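Local coordinates for protein MxaA (Stigmatella aurantiaca, PDB 4W4T) that forms the terminal reductase domain of the myxalamid PKS-NRPS assembly line, which uses NADPH to release the bound chain reductively, probably as a primary alcohol, at residues A[321-330]-A[398-408]. Numbering follows the deposited sequence.
Sequences MWNYMRAFGY and VDASLISTYLS
Met321, a selenomethionine, meets Ile403 at the buried side of two crossing helices, its SE lying 3.9 Å from Ile403 CD1; bends at chi2 and chi3 curl the chain back so that its end reaches the neighbour. One turn on, the Tyr324 ring lies flat over the start of helix 400-412, with Ala400 N 3.5 Å above the ring plane and Asp399 C over the same face. Ile403 CG1 packs against Tyr324 CD2 at 3.7 Å. Asp399 caps that helix end, its OD1 accepting from Leu402 N, while two waters link Tyr324 OH to Val398 O, one of them weakly on the Val398 side. Cutting Tyr324 back to an alanine removes ring and hydroxyl, which would probably uncover the helix's first turn and leave those waters without that partner. A third water donates to Tyr324 O and Ala400 O, joining the two backbones. The pair, in the C-terminal part of this Rossmann-fold, SDR-type reductase, away from the NADPH site, illustrates how crossed helices can pack through apolar and aromatic side chains while waters bridge their polar atoms; the axes of helices 321-328 and 400-408 cross at -58° and approach to 8.9 Å. Met325, also selenomethionine, rests its CG against Ile403 CG2 and Leu407 CD1, and Leu266 and Val270 of helix 261-272 also touch its side chain. Phe328, with CG anti to its own N (chi1 -176°), turns one face to Leu407, whose CB sits 3.6 Å from the ring centroid in a CH-pi contact. Ser404 OG and Ser408 OG line the edge of that ring. Beyond Gly329, the first residue past the helix, with positive phi, Tyr330 offers its ring edge to Leu407 CD1, 4.1 Å from CE2, while its hydroxyl bonds to Lys417 O.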
HETATM    1  N   MSE A 321      13.469  -2.880  24.731  1.00 16.21           N
HETATM    2  CA  MSE A 321      12.737  -3.803  23.874  1.00 17.17           C
HETATM    3  C   MSE A 321      13.686  -4.747  23.149  1.00 16.86           C
HETATM    4  O   MSE A 321      13.464  -5.946  23.118  1.00 15.97           O
HETATM    5  CB  MSE A 321      11.886  -3.045  22.854  1.00 19.65           C
HETATM    6  CG  MSE A 321      10.588  -2.526  23.378  1.00 22.72           C
HETATM    7 SE   MSE A 321       9.365  -4.008  23.840  1.00 39.34          SE
HETATM    8  CE  MSE A 321       9.372  -5.019  22.189  1.00 24.44           C
ATOM      9  N   TRP A 322      14.749  -4.217  22.553  1.00 15.95           N
ATOM     10  CA  TRP A 322      15.639  -5.094  21.812  1.00 17.76           C
ATOM     11  C   TRP A 322      16.356  -6.039  22.776  1.00 15.43           C
ATOM     12  O   TRP A 322      16.558  -7.207  22.445  1.00 16.08           O
ATOM     13  CB  TRP A 322      16.645  -4.294  20.971  1.00 17.70           C
ATOM     14  CG  TRP A 322      16.052  -3.096  20.266  1.00 18.40           C
ATOM     15  CD1 TRP A 322      16.622  -1.859  20.152  1.00 20.40           C
ATOM     16  CD2 TRP A 322      14.783  -3.016  19.597  1.00 17.81           C
ATOM     17  NE1 TRP A 322      15.790  -1.016  19.446  1.00 19.51           N
ATOM     18  CE2 TRP A 322      14.654  -1.697  19.103  1.00 20.36           C
ATOM     19  CE3 TRP A 322      13.745  -3.925  19.361  1.00 16.14           C
ATOM     20  CZ2 TRP A 322      13.526  -1.270  18.390  1.00 18.75           C
ATOM     21  CZ3 TRP A 322      12.625  -3.496  18.659  1.00 19.03           C
ATOM     22  CH2 TRP A 322      12.529  -2.183  18.176  1.00 17.71           C
ATOM     23  N   ASN A 323      16.698  -5.559  23.971  1.00 17.65           N
ATOM     24  CA  ASN A 323      17.276  -6.451  24.983  1.00 17.16           C
ATOM     25  C   ASN A 323      16.338  -7.631  25.253  1.00 17.14           C
ATOM     26  O   ASN A 323      16.780  -8.770  25.337  1.00 15.51           O
ATOM     27  CB  ASN A 323      17.555  -5.716  26.297  1.00 18.34           C
ATOM     28  CG  ASN A 323      18.692  -4.705  26.188  1.00 22.35           C
ATOM     29  OD1 ASN A 323      19.523  -4.771  25.286  1.00 22.52           O
ATOM     30  ND2 ASN A 323      18.729  -3.768  27.122  1.00 24.44           N
ATOM     31  N   TYR A 324      15.037  -7.349  25.392  1.00 15.68           N
ATOM     32  CA  TYR A 324      14.083  -8.405  25.744  1.00 14.49           C
ATOM     33  C   TYR A 324      13.985  -9.416  24.610  1.00 14.95           C
ATOM     34  O   TYR A 324      13.829 -10.614  24.840  1.00 16.05           O
ATOM     35  CB  TYR A 324      12.689  -7.827  26.057  1.00 17.16           C
ATOM     36  CG  TYR A 324      12.647  -6.838  27.210  1.00 17.22           C
ATOM     37  CD1 TYR A 324      13.583  -6.897  28.240  1.00 19.15           C
ATOM     38  CD2 TYR A 324      11.684  -5.832  27.257  1.00 16.24           C
ATOM     39  CE1 TYR A 324      13.546  -6.000  29.299  1.00 21.13           C
ATOM     40  CE2 TYR A 324      11.640  -4.923  28.313  1.00 19.21           C
ATOM     41  CZ  TYR A 324      12.582  -5.015  29.328  1.00 20.45           C
ATOM     42  OH  TYR A 324      12.558  -4.117  30.367  1.00 24.11           O
HETATM   43  N   MSE A 325      14.064  -8.926  23.374  1.00 15.13           N
HETATM   44  CA  MSE A 325      13.957  -9.803  22.221  1.00 15.54           C
HETATM   45  C   MSE A 325      15.227 -10.640  21.987  1.00 15.60           C
HETATM   46  O   MSE A 325      15.143 -11.803  21.593  1.00 15.94           O
HETATM   47  CB  MSE A 325      13.598  -8.969  20.989  1.00 15.63           C
HETATM   48  CG  MSE A 325      12.203  -8.363  21.183  1.00 16.46           C
HETATM   49 SE   MSE A 325      11.712  -7.296  19.645  1.00 33.11          SE
HETATM   50  CE  MSE A 325      11.571  -8.751  18.350  1.00 20.22           C
ATOM     51  N   ARG A 326      16.393 -10.066  22.256  1.00 15.73           N
ATOM     52  CA  ARG A 326      17.629 -10.853  22.190  1.00 17.07           C
ATOM     53  C   ARG A 326      17.611 -11.943  23.241  1.00 16.89           C
ATOM     54  O   ARG A 326      18.103 -13.052  23.010  1.00 18.42           O
ATOM     55  CB  ARG A 326      18.872  -9.982  22.395  1.00 16.71           C
ATOM     56  CG  ARG A 326      19.083  -8.956  21.304  1.00 18.63           C
ATOM     57  CD  ARG A 326      20.421  -8.252  21.464  1.00 20.20           C
ATOM     58  NE  ARG A 326      20.461  -7.057  20.630  1.00 20.82           N
ATOM     59  CZ  ARG A 326      20.235  -5.833  21.092  1.00 21.58           C
ATOM     60  NH1 ARG A 326      19.988  -5.645  22.384  1.00 21.78           N
ATOM     61  NH2 ARG A 326      20.279  -4.795  20.274  1.00 21.05           N
ATOM     62  N   ALA A 327      17.077 -11.610  24.410  1.00 15.90           N
ATOM     63  CA  ALA A 327      17.073 -12.563  25.517  1.00 18.28           C
ATOM     64  C   ALA A 327      16.205 -13.758  25.158  1.00 16.94           C
ATOM     65  O   ALA A 327      16.507 -14.896  25.515  1.00 17.69           O
ATOM     66  CB  ALA A 327      16.595 -11.902  26.800  1.00 16.12           C
ATOM     67  N   PHE A 328      15.134 -13.496  24.415  1.00 17.21           N
ATOM     68  CA  PHE A 328      14.298 -14.567  23.908  1.00 16.40           C
ATOM     69  C   PHE A 328      15.045 -15.388  22.866  1.00 15.03           C
ATOM     70  O   PHE A 328      14.779 -16.572  22.704  1.00 17.84           O
ATOM     71  CB  PHE A 328      13.004 -14.004  23.303  1.00 15.18           C
ATOM     72  CG  PHE A 328      12.047 -15.066  22.854  1.00 16.17           C
ATOM     73  CD1 PHE A 328      11.217 -15.692  23.770  1.00 17.55           C
ATOM     74  CD2 PHE A 328      11.994 -15.458  21.531  1.00 16.95           C
ATOM     75  CE1 PHE A 328      10.322 -16.679  23.362  1.00 19.24           C
ATOM     76  CE2 PHE A 328      11.106 -16.445  21.114  1.00 19.71           C
ATOM     77  CZ  PHE A 328      10.276 -17.057  22.033  1.00 19.90           C
ATOM     78  N   GLY A 329      15.972 -14.761  22.142  1.00 15.49           N
ATOM     79  CA  GLY A 329      16.823 -15.504  21.231  1.00 17.20           C
ATOM     80  C   GLY A 329      17.012 -14.932  19.839  1.00 18.87           C
ATOM     81  O   GLY A 329      17.630 -15.576  18.987  1.00 20.77           O
ATOM     82  N   TYR A 330      16.490 -13.734  19.591  1.00 16.97           N
ATOM     83  CA  TYR A 330      16.595 -13.134  18.267  1.00 17.38           C
ATOM     84  C   TYR A 330      17.722 -12.115  18.193  1.00 18.80           C
ATOM     85  O   TYR A 330      17.783 -11.185  18.993  1.00 18.65           O
ATOM     86  CB  TYR A 330      15.281 -12.460  17.877  1.00 18.32           C
ATOM     87  CG  TYR A 330      14.130 -13.422  17.690  1.00 18.85           C
ATOM     88  CD1 TYR A 330      14.206 -14.445  16.761  1.00 18.82           C
ATOM     89  CD2 TYR A 330      12.960 -13.291  18.431  1.00 18.60           C
ATOM     90  CE1 TYR A 330      13.161 -15.325  16.583  1.00 19.95           C
ATOM     91  CE2 TYR A 330      11.912 -14.172  18.266  1.00 17.55           C
ATOM     92  CZ  TYR A 330      12.022 -15.187  17.333  1.00 18.74           C
ATOM     93  OH  TYR A 330      10.981 -16.061  17.147  1.00 21.39           O
ATOM     94  N   VAL A 398       5.971  -3.946  31.165  1.00 19.61           N
ATOM     95  CA  VAL A 398       6.688  -4.455  30.007  1.00 18.00           C
ATOM     96  C   VAL A 398       8.059  -4.904  30.503  1.00 19.12           C
ATOM     97  O   VAL A 398       8.832  -4.105  31.034  1.00 18.22           O
ATOM     98  CB  VAL A 398       6.821  -3.416  28.896  1.00 21.20           C
ATOM     99  CG1 VAL A 398       7.611  -4.000  27.708  1.00 19.80           C
ATOM    100  CG2 VAL A 398       5.442  -2.967  28.434  1.00 19.94           C
ATOM    101  N   ASP A 399       8.328  -6.195  30.378  1.00 18.15           N
ATOM    102  CA  ASP A 399       9.612  -6.743  30.791  1.00 18.06           C
ATOM    103  C   ASP A 399       9.952  -7.960  29.944  1.00 18.41           C
ATOM    104  O   ASP A 399       9.190  -8.328  29.055  1.00 16.65           O
ATOM    105  CB  ASP A 399       9.605  -7.096  32.292  1.00 19.53           C
ATOM    106  CG  ASP A 399       8.450  -8.007  32.689  1.00 23.38           C
ATOM    107  OD1 ASP A 399       7.969  -8.810  31.854  1.00 23.68           O
ATOM    108  OD2 ASP A 399       8.026  -7.926  33.862  1.00 25.89           O
ATOM    109  N   ALA A 400      11.098  -8.590  30.207  1.00 15.88           N
ATOM    110  CA  ALA A 400      11.490  -9.731  29.392  1.00 17.95           C
ATOM    111  C   ALA A 400      10.422 -10.838  29.416  1.00 18.81           C
ATOM    112  O   ALA A 400      10.171 -11.490  28.411  1.00 16.26           O
ATOM    113  CB  ALA A 400      12.858 -10.269  29.848  1.00 20.28           C
ATOM    114  N   SER A 401       9.776 -11.027  30.561  1.00 16.19           N
ATOM    115  CA  SER A 401       8.748 -12.052  30.679  1.00 19.35           C
ATOM    116  C   SER A 401       7.540 -11.792  29.768  1.00 18.35           C
ATOM    117  O   SER A 401       7.081 -12.710  29.081  1.00 16.15           O
ATOM    118  CB  SER A 401       8.269 -12.166  32.131  1.00 23.24           C
ATOM    119  OG  SER A 401       7.365 -13.251  32.265  1.00 28.22           O
ATOM    120  N   LEU A 402       7.014 -10.568  29.786  1.00 16.23           N
ATOM    121  CA  LEU A 402       5.885 -10.211  28.900  1.00 16.52           C
ATOM    122  C   LEU A 402       6.285 -10.428  27.444  1.00 17.10           C
ATOM    123  O   LEU A 402       5.559 -11.045  26.667  1.00 16.50           O
ATOM    124  CB  LEU A 402       5.436  -8.757  29.098  1.00 15.99           C
ATOM    125  CG  LEU A 402       4.216  -8.349  28.237  1.00 15.75           C
ATOM    126  CD1 LEU A 402       2.962  -9.026  28.766  1.00 17.20           C
ATOM    127  CD2 LEU A 402       4.031  -6.848  28.162  1.00 14.71           C
ATOM    128  N   ILE A 403       7.461  -9.934  27.072  1.00 16.69           N
ATOM    129  CA  ILE A 403       7.904 -10.091  25.693  1.00 15.19           C
ATOM    130  C   ILE A 403       8.073 -11.572  25.340  1.00 15.56           C
ATOM    131  O   ILE A 403       7.741 -11.985  24.241  1.00 15.79           O
ATOM    132  CB  ILE A 403       9.201  -9.323  25.422  1.00 17.81           C
ATOM    133  CG1 ILE A 403       8.962  -7.822  25.619  1.00 19.37           C
ATOM    134  CG2 ILE A 403       9.736  -9.610  24.009  1.00 17.58           C
ATOM    135  CD1 ILE A 403       7.693  -7.294  24.990  1.00 19.51           C
ATOM    136  N   SER A 404       8.545 -12.386  26.278  1.00 16.50           N
ATOM    137  CA  SER A 404       8.669 -13.819  26.002  1.00 17.36           C
ATOM    138  C   SER A 404       7.295 -14.457  25.788  1.00 16.94           C
ATOM    139  O   SER A 404       7.119 -15.294  24.904  1.00 17.70           O
ATOM    140  CB  SER A 404       9.413 -14.534  27.131  1.00 19.89           C
ATOM    141  OG  SER A 404       9.530 -15.915  26.837  1.00 21.59           O
ATOM    142  N   THR A 405       6.327 -14.053  26.600  1.00 17.82           N
ATOM    143  CA  THR A 405       4.953 -14.523  26.435  1.00 18.80           C
ATOM    144  C   THR A 405       4.455 -14.208  25.027  1.00 16.86           C
ATOM    145  O   THR A 405       3.934 -15.085  24.329  1.00 17.36           O
ATOM    146  CB  THR A 405       4.033 -13.902  27.496  1.00 18.03           C
ATOM    147  OG1 THR A 405       4.429 -14.377  28.786  1.00 19.08           O
ATOM    148  CG2 THR A 405       2.558 -14.283  27.244  1.00 19.05           C
ATOM    149  N   TYR A 406       4.665 -12.969  24.593  1.00 14.60           N
ATOM    150  CA  TYR A 406       4.259 -12.535  23.248  1.00 16.12           C
ATOM    151  C   TYR A 406       4.975 -13.326  22.163  1.00 17.70           C
ATOM    152  O   TYR A 406       4.343 -13.924  21.293  1.00 16.69           O
ATOM    153  CB  TYR A 406       4.540 -11.042  23.062  1.00 13.23           C
ATOM    154  CG  TYR A 406       3.623 -10.095  23.820  1.00 14.78           C
ATOM    155  CD1 TYR A 406       2.482 -10.554  24.469  1.00 15.02           C
ATOM    156  CD2 TYR A 406       3.889  -8.731  23.858  1.00 15.05           C
ATOM    157  CE1 TYR A 406       1.642  -9.681  25.143  1.00 14.15           C
ATOM    158  CE2 TYR A 406       3.047  -7.845  24.520  1.00 16.12           C
ATOM    159  CZ  TYR A 406       1.922  -8.323  25.152  1.00 14.50           C
ATOM    160  OH  TYR A 406       1.072  -7.446  25.798  1.00 14.70           O
ATOM    161  N   LEU A 407       6.306 -13.334  22.207  1.00 15.36           N
ATOM    162  CA  LEU A 407       7.066 -14.025  21.177  1.00 16.89           C
ATOM    163  C   LEU A 407       6.757 -15.531  21.136  1.00 18.13           C
ATOM    164  O   LEU A 407       6.665 -16.098  20.059  1.00 18.57           O
ATOM    165  CB  LEU A 407       8.567 -13.785  21.383  1.00 16.50           C
ATOM    166  CG  LEU A 407       8.983 -12.319  21.240  1.00 17.83           C
ATOM    167  CD1 LEU A 407      10.492 -12.124  21.499  1.00 17.15           C
ATOM    168  CD2 LEU A 407       8.606 -11.783  19.865  1.00 16.67           C
ATOM    169  N   SER A 408       6.594 -16.169  22.298  1.00 18.62           N
ATOM    170  CA  SER A 408       6.315 -17.611  22.341  1.00 20.48           C
ATOM    171  C   SER A 408       5.019 -17.958  21.592  1.00 21.21           C
ATOM    172  O   SER A 408       4.957 -18.944  20.851  1.00 18.81           O
ATOM    173  CB  SER A 408       6.225 -18.115  23.788  1.00 22.35           C
ATOM    174  OG  SER A 408       7.405 -17.806  24.532  1.00 23.14           O
TER
HETATM  175  O   HOH W   1      12.106 -12.166  26.390  1.00 14.17           O
HETATM  176  O   HOH W   2      11.065  -4.051  33.106  1.00 27.62           O
HETATM  177  O   HOH W   3      11.191  -1.815  30.345  1.00 31.80           O